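Side-chain contacts in fructose 1-phosphate kinase (Staphylococcus aureus, PDB 2JG5), which probably catalyses the ATP-dependent phosphorylation of fructose 1-phosphate to fructose 1,6-bisphosphate, as a member of the PfkB family of carbohydrate kinases: residues A[115-120]-A[148-153]; A[277-280]-A[285-288]. All coordinates share one frame; numbering follows the deposited sequence.

Interaction 1 of 2, residues A[115-120]-A[148-153]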
loop_
_atom_site.group_PDB
_atom_site.type_symbol
_atom_site.label_atom_id
_atom_site.label_comp_id
_atom_site.label_asym_id
_atom_site.label_seq_id
_atom_site.Cartn_x
_atom_site.Cartn_y
_atom_site.Cartn_z
ATOM N N GLN A 115 -12.578 23.802 -3.782
ATOM C CA GLN A 115 -12.750 23.619 -2.335
ATOM C C GLN A 115 -11.512 24.023 -1.517
ATOM O O GLN A 115 -11.646 24.612 -0.445
ATOM C CB GLN A 115 -13.083 22.163 -2.007
ATOM C CG GLN A 115 -14.474 21.704 -2.359
ATOM C CD GLN A 115 -14.709 20.247 -1.995
ATOM O OE1 GLN A 115 -14.475 19.832 -0.852
ATOM N NE2 GLN A 115 -15.175 19.463 -2.959
ATOM N N LEU A 116 -10.322 23.684 -2.019
ATOM C CA LEU A 116 -9.067 24.057 -1.366
ATOM C C LEU A 116 -8.884 25.565 -1.334
ATOM O O LEU A 116 -8.554 26.124 -0.290
ATOM C CB LEU A 116 -7.857 23.405 -2.054
ATOM C CG LEU A 116 -6.474 23.906 -1.626
ATOM C CD1 LEU A 116 -6.283 23.700 -0.119
ATOM C CD2 LEU A 116 -5.352 23.220 -2.409
ATOM N N LEU A 117 -9.085 26.206 -2.481
ATOM C CA LEU A 117 -9.052 27.661 -2.593
ATOM C C LEU A 117 -10.056 28.350 -1.669
ATOM O O LEU A 117 -9.782 29.442 -1.159
ATOM C CB LEU A 117 -9.335 28.093 -4.031
ATOM C CG LEU A 117 -8.399 27.666 -5.157
ATOM C CD1 LEU A 117 -8.856 28.314 -6.466
ATOM C CD2 LEU A 117 -6.930 28.010 -4.831
ATOM N N GLN A 118 -11.218 27.727 -1.476
ATOM C CA GLN A 118 -12.240 28.288 -0.591
ATOM C C GLN A 118 -11.734 28.332 0.848
ATOM O O GLN A 118 -12.099 29.233 1.604
ATOM C CB GLN A 118 -13.569 27.519 -0.685
ATOM C CG GLN A 118 -14.703 28.052 0.229
ATOM C CD GLN A 118 -15.273 29.392 -0.224
ATOM O OE1 GLN A 118 -15.193 29.748 -1.399
ATOM N NE2 GLN A 118 -15.861 30.134 0.710
ATOM N N GLN A 119 -10.886 27.369 1.210
ATOM C CA GLN A 119 -10.261 27.346 2.527
ATOM C C GLN A 119 -9.231 28.451 2.674
ATOM O O GLN A 119 -9.105 29.046 3.744
ATOM C CB GLN A 119 -9.591 26.004 2.792
ATOM C CG GLN A 119 -10.555 24.858 2.924
ATOM C CD GLN A 119 -9.852 23.568 3.237
ATOM O OE1 GLN A 119 -8.748 23.315 2.749
ATOM N NE2 GLN A 119 -10.486 22.735 4.062
ATOM N N ILE A 120 -8.480 28.713 1.605
ATOM C CA ILE A 120 -7.475 29.773 1.626
ATOM C C ILE A 120 -8.167 31.133 1.681
ATOM O O ILE A 120 -7.637 32.076 2.270
ATOM C CB ILE A 120 -6.523 29.702 0.412
ATOM C CG1 ILE A 120 -6.007 28.267 0.189
ATOM C CG2 ILE A 120 -5.377 30.732 0.542
ATOM C CD1 ILE A 120 -5.188 27.649 1.336
ATOM N N ALA A 148 -1.555 31.921 -4.054
ATOM C CA ALA A 148 -0.823 33.151 -3.720
ATOM C C ALA A 148 -1.674 34.408 -3.871
ATOM O O ALA A 148 -1.550 35.371 -3.107
ATOM C CB ALA A 148 0.426 33.258 -4.566
ATOM N N GLN A 149 -2.556 34.373 -4.856
ATOM C CA GLN A 149 -3.414 35.491 -5.179
ATOM C C GLN A 149 -4.514 35.750 -4.152
ATOM O O GLN A 149 -4.954 36.891 -3.970
ATOM C CB GLN A 149 -4.045 35.210 -6.514
ATOM C CG GLN A 149 -4.549 36.404 -7.192
ATOM C CD GLN A 149 -5.253 36.013 -8.426
ATOM O OE1 GLN A 149 -5.824 34.914 -8.495
ATOM N NE2 GLN A 149 -5.226 36.892 -9.435
ATOM N N ILE A 150 -4.975 34.676 -3.524
ATOM C CA ILE A 150 -5.968 34.745 -2.467
ATOM C C ILE A 150 -5.355 35.294 -1.172
ATOM O O ILE A 150 -5.965 36.128 -0.491
ATOM C CB ILE A 150 -6.607 33.359 -2.204
ATOM C CG1 ILE A 150 -7.445 32.917 -3.415
ATOM C CG2 ILE A 150 -7.464 33.392 -0.937
ATOM C CD1 ILE A 150 -7.970 31.486 -3.318
ATOM N N THR A 151 -4.147 34.831 -0.850
ATOM C CA THR A 151 -3.456 35.249 0.364
ATOM C C THR A 151 -3.089 36.714 0.284
ATOM O O THR A 151 -3.071 37.397 1.304
ATOM C CB THR A 151 -2.168 34.442 0.637
ATOM O OG1 THR A 151 -1.220 34.683 -0.412
ATOM C CG2 THR A 151 -2.470 32.969 0.757
ATOM N N ALA A 152 -2.798 37.176 -0.932
ATOM C CA ALA A 152 -2.558 38.585 -1.187
ATOM C C ALA A 152 -3.781 39.431 -0.830
ATOM O O ALA A 152 -3.634 40.570 -0.406
ATOM C CB ALA A 152 -2.166 38.801 -2.641
ATOM N N GLN A 153 -4.975 38.866 -1.008
ATOM C CA GLN A 153 -6.228 39.534 -0.653
ATOM C C GLN A 153 -6.582 39.343 0.811
ATOM O O GLN A 153 -7.115 40.258 1.434
ATOM C CB GLN A 153 -7.396 38.999 -1.476
ATOM C CG GLN A 153 -7.543 39.540 -2.871
ATOM C CD GLN A 153 -8.795 39.002 -3.538
ATOM O OE1 GLN A 153 -9.103 37.807 -3.435
ATOM N NE2 GLN A 153 -9.535 39.880 -4.215
#
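I150 reaches across to the other helix, its two branches meeting L117 and I120, residues that lie three positions apart on 115-120. Its CD1 settles against the base of L117, 3.7 Å from L117 CB, and touches the backbone there as well, 3.5 Å from L117 O. The torsions account for this reach: CG1 lies beside the backbone N and the chain then runs on extended (chi2 173°), which carries CD1 to the neighbouring helix, where it meets the L117 side chain at about a right angle. The other branch, CG2, sits over the end of the helix at I120, with I150 CG2 3.7 Å from I120 CG2 and 3.5 Å from I120 O. That carbonyl keeps a polar partner in the hydroxyl of T123. A beta-branched residue suits this place, since its two arms can occupy two sites at once.

The helices 110-120 and 143-154 pack side by side on the parallel central sheet of this ribokinase-like fold. Over these short segments their axes come within 9.7 Å and run nearly parallel, crossing at -23°. Toward the sheet, I120 rests on L56 of strand 54-56.

One residue on, T151 offers its methyl to I120, with T151 CG2 3.7 Å from I120 CG2 and the two side chains lying alongside, pointing the same way. T151 also rests on L158 of strand 157-161. Its hydroxyl turns back to its own helix: T151 OG1 bonds to A148 O at 2.8 Å, from above the carbonyl plane, which satisfies the buried hydroxyl and leaves the methyl for apolar packing. A148 O also accepts a hydrogen bond from A152 N, on the same face of its plane.

Interaction 2 of 2, residues A[277-280]-A[285-288]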
loop_
_atom_site.group_PDB
_atom_site.type_symbol
_atom_site.label_atom_id
_atom_site.label_comp_id
_atom_site.label_asym_id
_atom_site.label_seq_id
_atom_site.Cartn_x
_atom_site.Cartn_y
_atom_site.Cartn_z
ATOM N N THR A 277 19.582 20.617 9.286
ATOM C CA THR A 277 20.794 19.879 9.596
ATOM C C THR A 277 20.462 18.645 10.419
ATOM O O THR A 277 20.846 17.535 10.050
ATOM C CB THR A 277 21.810 20.752 10.338
ATOM O OG1 THR A 277 22.054 21.933 9.568
ATOM C CG2 THR A 277 23.136 19.997 10.541
ATOM N N ALA A 278 19.738 18.847 11.519
ATOM C CA ALA A 278 19.360 17.762 12.424
ATOM C C ALA A 278 18.607 16.608 11.726
ATOM O O ALA A 278 18.876 15.433 12.000
ATOM C CB ALA A 278 18.565 18.312 13.593
ATOM N N THR A 279 17.697 16.953 10.818
ATOM C CA THR A 279 17.010 15.994 9.942
ATOM C C THR A 279 18.001 15.221 9.085
ATOM O O THR A 279 17.986 13.984 9.078
ATOM C CB THR A 279 15.976 16.708 9.024
ATOM O OG1 THR A 279 14.940 17.253 9.832
ATOM C CG2 THR A 279 15.355 15.740 8.023
ATOM N N ALA A 280 18.867 15.957 8.385
ATOM C CA ALA A 280 19.940 15.370 7.570
ATOM C C ALA A 280 20.755 14.317 8.327
ATOM O O ALA A 280 21.144 13.298 7.751
ATOM C CB ALA A 280 20.850 16.460 7.019
ATOM N N LEU A 285 12.696 12.572 10.326
ATOM C CA LEU A 285 12.692 13.965 10.733
ATOM C C LEU A 285 13.303 14.100 12.123
ATOM O O LEU A 285 13.259 13.171 12.932
ATOM C CB LEU A 285 11.271 14.518 10.708
ATOM C CG LEU A 285 10.531 14.461 9.368
ATOM C CD1 LEU A 285 9.193 15.151 9.517
ATOM C CD2 LEU A 285 11.330 15.120 8.262
ATOM N N ALA A 286 13.860 15.271 12.398
ATOM C CA ALA A 286 14.653 15.476 13.603
ATOM C C ALA A 286 13.809 15.475 14.869
ATOM O O ALA A 286 12.647 15.877 14.860
ATOM C CB ALA A 286 15.432 16.771 13.495
ATOM N N THR A 287 14.408 15.013 15.959
ATOM C CA THR A 287 13.815 15.157 17.277
ATOM C C THR A 287 14.079 16.584 17.763
ATOM O O THR A 287 14.934 17.288 17.210
ATOM C CB THR A 287 14.397 14.127 18.281
ATOM O OG1 THR A 287 15.807 14.342 18.430
ATOM C CG2 THR A 287 14.140 12.693 17.799
ATOM N N ARG A 288 13.331 17.001 18.783
ATOM C CA ARG A 288 13.484 18.315 19.404
ATOM C C ARG A 288 14.884 18.522 19.977
ATOM O O ARG A 288 15.469 19.595 19.809
ATOM C CB ARG A 288 12.418 18.523 20.495
ATOM C CG ARG A 288 12.415 19.924 21.131
ATOM C CD ARG A 288 12.202 21.020 20.078
ATOM N NE ARG A 288 12.172 22.363 20.650
ATOM C CZ ARG A 288 11.124 22.898 21.277
ATOM N NH1 ARG A 288 9.996 22.213 21.434
ATOM N NH2 ARG A 288 11.211 24.132 21.759
#
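The backbones of T279 and A286 approach closely, with T279 CA only 4.4 Å from A286 CA, as the last turn of helix 265-280 meets the extended chain of L285 to T287 in a helix-loop-helix connection of the ribokinase-like fold. Small residues permit such proximity. A286 CB faces the helix and lies 3.5 Å from A278 CB, tighter than usual for two carbons, and equally near T279 N; alanine suits both places, since a methyl is all that stands between the two backbones here.

T279 flanks them with two different branches. Its OG1, beside its own backbone N (chi1 -65°), accepts a weak bond from A286 N at 3.4 Å, bent to 141°. The same hydroxyl is held more firmly by S250 OG and by C275 O in its own helix. The methyl, T279 CG2, lies 4.1 Å from L285 CD2, with the two side chains running alongside each other.

The segment 285-288 links helix 265-280 to helix 288-295, and T287 takes the N-cap position of the latter, its hydroxyl weakly bonded to A290 N. L285 packs on helix 38-48 and on S250 of helix 247-260, while A278 and A286 lie against A290 and I291 of helix 288-295.

Overall arrangement
Both contacts are largely buried, but they lie on opposite sides of the chain's centre, their own centres about 31 Å apart and their nearest atoms about 20 Å apart. They share no helix or strand. Interaction 1 joins two helices that lie side by side against the parallel sheet and relies on branched apolar side chains spanning a normal interhelical gap; the T151 hydroxyl is bonded within its own helix and the I120 carbonyl to T123 just past the helix. Interaction 2, the nearer to the chain's centre, folds a connecting loop back onto the helix it follows. There alanine and threonine bring the backbones much closer, and a weak hydrogen bond supplements the apolar contact.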